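Carbon dioxide concentrating mechanism protein CcmK (PDB 4OX6) probably assembles as hexamers that tile the protein shell of the carboxysome, the bacterial microcompartment that concentrates carbon dioxide. Local coordinates at residues R62-M72 with W90-E101. Numbering follows the deposited sequence.
Sequences RGDVSEVKTAM and WVIIPRPHENVE
The two terminal nitrogens of R62 each hold one oxygen of the E101 carboxylate. NH1 of R62 reaches E101 OE2 at 2.9 Å, nearly straight and in the guanidinium plane. NH2 of R62 meets E101 OE1 at 3.2 Å. The carboxylate stands almost perpendicular (88°) and is met from above its own plane. A glutamine in place of E101 would probably keep a polar end near R62 but leave the buried guanidinium without its charged mate. That group is steadied further by the carbonyls of Q18, A19 and I106, a task for arginine's many N-H donors.

The rest of the contact is largely apolar, though a water joins V65 N (weakly) to P94 O. I92, whose beta-branched side chain suits a strand, spreads over the helix: CG2 meets V65 CG2 (3.8 Å), CG1 faces V68 CG1, and CD1 reaches K69 CG. With CG anti to the backbone N (chi1 -171°) and bends beyond, flexible M72 brings CG to W90 CE3 (3.8 Å) and SD obliquely toward the indole, a Met-aromatic contact.

The axes of helix 65-72 and strand 90-93 run nearly antiparallel (168°). Helix 65-81 lies beside helix 28-39; strand 86-93 is outermost in this chain's BMC-domain sheet, and W90 hydrogen-bonds through its backbone to a neighbouring subunit, packing on its P83.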
loop_
_atom_site.group_PDB
_atom_site.type_symbol
_atom_site.label_atom_id
_atom_site.label_comp_id
_atom_site.label_asym_id
_atom_site.label_seq_id
_atom_site.Cartn_x
_atom_site.Cartn_y
_atom_site.Cartn_z
ATOM N N ARG A 62 -23.716 7.462 -8.773
ATOM C CA ARG A 62 -24.982 7.765 -8.112
ATOM C C ARG A 62 -26.042 8.117 -9.136
ATOM O O ARG A 62 -25.752 8.772 -10.131
ATOM C CB ARG A 62 -24.868 8.936 -7.146
ATOM C CG ARG A 62 -23.807 8.819 -6.075
ATOM C CD ARG A 62 -24.012 7.654 -5.071
ATOM N NE ARG A 62 -25.206 7.753 -4.255
ATOM C CZ ARG A 62 -25.319 8.487 -3.162
ATOM N NH1 ARG A 62 -24.303 9.109 -2.645
ATOM N NH2 ARG A 62 -26.469 8.497 -2.502
ATOM N N GLY A 63 -27.279 7.720 -8.874
ATOM C CA GLY A 63 -28.400 8.101 -9.716
ATOM C C GLY A 63 -29.639 7.373 -9.253
ATOM O O GLY A 63 -29.574 6.638 -8.241
ATOM N N ASP A 64 -30.757 7.585 -9.923
ATOM C CA ASP A 64 -31.924 6.776 -9.632
ATOM C C ASP A 64 -31.594 5.315 -9.874
ATOM O O ASP A 64 -30.804 4.984 -10.770
ATOM C CB ASP A 64 -33.101 7.163 -10.500
ATOM C CG ASP A 64 -33.655 8.500 -10.149
ATOM O OD1 ASP A 64 -33.275 9.077 -9.105
ATOM O OD2 ASP A 64 -34.509 8.942 -10.975
ATOM N N VAL A 65 -32.196 4.378 -9.115
ATOM C CA VAL A 65 -31.757 2.999 -9.217
ATOM C C VAL A 65 -31.890 2.439 -10.651
ATOM O O VAL A 65 -31.028 1.646 -11.081
ATOM C CB VAL A 65 -32.403 2.060 -8.171
ATOM C CG1 VAL A 65 -33.796 1.803 -8.446
ATOM C CG2 VAL A 65 -31.594 0.752 -8.063
ATOM N N SER A 66 -32.957 2.795 -11.382
ATOM C CA SER A 66 -33.138 2.208 -12.727
ATOM C C SER A 66 -31.985 2.645 -13.657
ATOM O O SER A 66 -31.544 1.886 -14.498
ATOM C CB SER A 66 -34.447 2.578 -13.372
ATOM O OG SER A 66 -34.646 3.927 -13.144
ATOM N N GLU A 67 -31.540 3.876 -13.484
ATOM C CA GLU A 67 -30.430 4.440 -14.265
ATOM C C GLU A 67 -29.104 3.804 -13.849
ATOM O O GLU A 67 -28.260 3.471 -14.699
ATOM C CB GLU A 67 -30.382 5.945 -14.179
ATOM C CG GLU A 67 -31.622 6.647 -14.674
ATOM C CD GLU A 67 -31.821 6.516 -16.154
ATOM O OE1 GLU A 67 -30.873 6.865 -16.942
ATOM O OE2 GLU A 67 -32.897 5.995 -16.566
ATOM N N VAL A 68 -28.891 3.630 -12.549
ATOM C CA VAL A 68 -27.679 2.929 -12.067
ATOM C C VAL A 68 -27.651 1.514 -12.558
ATOM O O VAL A 68 -26.533 1.038 -12.954
ATOM C CB VAL A 68 -27.605 2.964 -10.549
ATOM C CG1 VAL A 68 -26.541 2.059 -10.001
ATOM C CG2 VAL A 68 -27.354 4.408 -10.096
ATOM N N LYS A 69 -28.789 0.793 -12.627
ATOM C CA LYS A 69 -28.768 -0.551 -13.126
ATOM C C LYS A 69 -28.317 -0.585 -14.607
ATOM O O LYS A 69 -27.490 -1.455 -15.008
ATOM C CB LYS A 69 -30.147 -1.192 -12.990
ATOM C CG LYS A 69 -30.555 -1.474 -11.565
ATOM C CD LYS A 69 -32.044 -1.820 -11.407
ATOM C CE LYS A 69 -32.353 -3.157 -11.986
ATOM N NZ LYS A 69 -33.776 -3.539 -11.601
ATOM N N THR A 70 -28.864 0.307 -15.469
ATOM C CA THR A 70 -28.511 0.273 -16.877
ATOM C C THR A 70 -27.020 0.686 -17.029
ATOM O O THR A 70 -26.291 0.125 -17.870
ATOM C CB THR A 70 -29.493 1.063 -17.709
ATOM O OG1 THR A 70 -29.272 0.735 -19.091
ATOM C CG2 THR A 70 -29.405 2.483 -17.457
ATOM N N ALA A 71 -26.594 1.674 -16.263
ATOM C CA ALA A 71 -25.182 2.069 -16.245
ATOM C C ALA A 71 -24.261 0.925 -15.838
ATOM O O ALA A 71 -23.220 0.666 -16.458
ATOM C CB ALA A 71 -24.964 3.269 -15.356
ATOM N N MET A 72 -24.660 0.190 -14.798
ATOM C CA MET A 72 -23.860 -0.933 -14.307
ATOM C C MET A 72 -23.703 -2.019 -15.358
ATOM O O MET A 72 -22.604 -2.542 -15.517
ATOM C CB MET A 72 -24.520 -1.501 -13.083
ATOM C CG MET A 72 -23.706 -2.544 -12.332
ATOM S SD MET A 72 -22.071 -1.999 -11.719
ATOM C CE MET A 72 -22.578 -0.848 -10.460
ATOM N N TRP A 90 -19.193 -6.154 -7.874
ATOM C CA TRP A 90 -20.027 -4.965 -8.062
ATOM C C TRP A 90 -21.228 -5.044 -7.129
ATOM O O TRP A 90 -21.599 -6.134 -6.653
ATOM C CB TRP A 90 -20.462 -4.759 -9.532
ATOM C CG TRP A 90 -21.285 -5.903 -10.077
ATOM C CD1 TRP A 90 -20.815 -7.035 -10.692
ATOM C CD2 TRP A 90 -22.649 -6.000 -10.039
ATOM N NE1 TRP A 90 -21.865 -7.840 -11.028
ATOM C CE2 TRP A 90 -23.013 -7.225 -10.655
ATOM C CE3 TRP A 90 -23.625 -5.176 -9.549
ATOM C CZ2 TRP A 90 -24.375 -7.626 -10.792
ATOM C CZ3 TRP A 90 -24.990 -5.569 -9.652
ATOM C CH2 TRP A 90 -25.338 -6.798 -10.295
ATOM N N VAL A 91 -21.847 -3.896 -6.880
ATOM C CA VAL A 91 -23.080 -3.871 -6.099
ATOM C C VAL A 91 -23.906 -2.681 -6.522
ATOM O O VAL A 91 -23.396 -1.655 -6.971
ATOM C CB VAL A 91 -22.776 -3.795 -4.573
ATOM C CG1 VAL A 91 -22.388 -2.463 -4.144
ATOM C CG2 VAL A 91 -23.939 -4.318 -3.694
ATOM N N ILE A 92 -25.210 -2.815 -6.328
ATOM C CA ILE A 92 -26.137 -1.701 -6.410
ATOM C C ILE A 92 -26.959 -1.632 -5.114
ATOM O O ILE A 92 -27.594 -2.660 -4.740
ATOM C CB ILE A 92 -27.118 -1.845 -7.609
ATOM C CG1 ILE A 92 -26.332 -1.731 -8.895
ATOM C CG2 ILE A 92 -28.132 -0.721 -7.598
ATOM C CD1 ILE A 92 -27.119 -2.158 -10.098
ATOM N N ILE A 93 -26.959 -0.482 -4.458
ATOM C CA ILE A 93 -27.775 -0.258 -3.234
ATOM C C ILE A 93 -28.767 0.841 -3.539
ATOM O O ILE A 93 -28.392 1.971 -3.775
ATOM C CB ILE A 93 -26.921 0.200 -2.059
ATOM C CG1 ILE A 93 -25.812 -0.826 -1.777
ATOM C CG2 ILE A 93 -27.772 0.430 -0.839
ATOM C CD1 ILE A 93 -24.771 -0.280 -0.808
ATOM N N PRO A 94 -30.077 0.517 -3.597
ATOM C CA PRO A 94 -31.057 1.465 -4.120
ATOM C C PRO A 94 -31.237 2.773 -3.376
ATOM O O PRO A 94 -31.470 3.851 -3.958
ATOM C CB PRO A 94 -32.355 0.644 -4.181
ATOM C CG PRO A 94 -31.936 -0.750 -4.390
ATOM C CD PRO A 94 -30.581 -0.865 -3.620
ATOM N N ARG A 95 -31.229 2.657 -2.054
ATOM C CA ARG A 95 -31.573 3.780 -1.177
ATOM C C ARG A 95 -30.594 3.744 0.062
ATOM O O ARG A 95 -31.013 3.342 1.173
ATOM C CB ARG A 95 -33.031 3.695 -0.765
ATOM C CG ARG A 95 -34.051 3.736 -1.859
ATOM C CD ARG A 95 -34.357 5.145 -2.361
ATOM N NE ARG A 95 -34.627 6.120 -1.303
ATOM C CZ ARG A 95 -35.775 6.760 -1.045
ATOM N NH1 ARG A 95 -36.931 6.537 -1.700
ATOM N NH2 ARG A 95 -35.767 7.641 -0.034
ATOM N N PRO A 96 -29.346 4.057 -0.123
ATOM C CA PRO A 96 -28.353 3.829 0.962
ATOM C C PRO A 96 -28.662 4.724 2.127
ATOM O O PRO A 96 -29.016 5.900 2.014
ATOM C CB PRO A 96 -27.031 4.251 0.318
ATOM C CG PRO A 96 -27.421 5.189 -0.772
ATOM C CD PRO A 96 -28.738 4.696 -1.291
ATOM N N HIS A 97 -28.430 4.173 3.318
ATOM C CA HIS A 97 -28.570 4.954 4.545
ATOM C C HIS A 97 -27.579 6.073 4.589
ATOM O O HIS A 97 -26.415 5.943 4.183
ATOM C CB HIS A 97 -28.321 4.037 5.730
ATOM C CG HIS A 97 -28.817 4.571 7.040
ATOM N ND1 HIS A 97 -28.089 5.483 7.782
ATOM C CD2 HIS A 97 -29.909 4.290 7.765
ATOM C CE1 HIS A 97 -28.756 5.780 8.882
ATOM N NE2 HIS A 97 -29.857 5.064 8.899
ATOM N N GLU A 98 -27.994 7.214 5.130
ATOM C CA GLU A 98 -27.121 8.372 5.274
ATOM C C GLU A 98 -25.801 8.134 6.009
ATOM O O GLU A 98 -24.790 8.782 5.719
ATOM C CB GLU A 98 -27.875 9.540 5.906
ATOM C CG GLU A 98 -28.224 9.327 7.338
ATOM C CD GLU A 98 -28.911 10.553 7.949
ATOM O OE1 GLU A 98 -28.863 11.624 7.299
ATOM O OE2 GLU A 98 -29.496 10.439 9.062
ATOM N N ASN A 99 -25.796 7.233 6.986
ATOM C CA ASN A 99 -24.574 6.935 7.708
ATOM C C ASN A 99 -23.522 6.321 6.759
ATOM O O ASN A 99 -22.334 6.509 6.988
ATOM C CB ASN A 99 -24.925 6.001 8.867
ATOM C CG ASN A 99 -23.851 5.837 9.919
ATOM O OD1 ASN A 99 -22.673 6.299 9.777
ATOM N ND2 ASN A 99 -24.212 5.144 10.946
ATOM N N VAL A 100 -23.937 5.572 5.745
ATOM C CA VAL A 100 -22.998 5.018 4.776
ATOM C C VAL A 100 -22.331 6.145 4.018
ATOM O O VAL A 100 -21.103 6.179 3.890
ATOM C CB VAL A 100 -23.689 4.020 3.822
ATOM C CG1 VAL A 100 -22.710 3.464 2.818
ATOM C CG2 VAL A 100 -24.334 2.917 4.601
ATOM N N GLU A 101 -23.106 7.088 3.545
ATOM C CA GLU A 101 -22.534 8.241 2.813
ATOM C C GLU A 101 -21.625 9.056 3.684
ATOM O O GLU A 101 -20.700 9.699 3.222
ATOM C CB GLU A 101 -23.665 9.155 2.327
ATOM C CG GLU A 101 -24.449 8.513 1.261
ATOM C CD GLU A 101 -25.303 9.499 0.516
ATOM O OE1 GLU A 101 -26.520 9.273 0.555
ATOM O OE2 GLU A 101 -24.749 10.468 -0.077
HETATM O O HOH W 1 -32.891 5.355 -6.005
#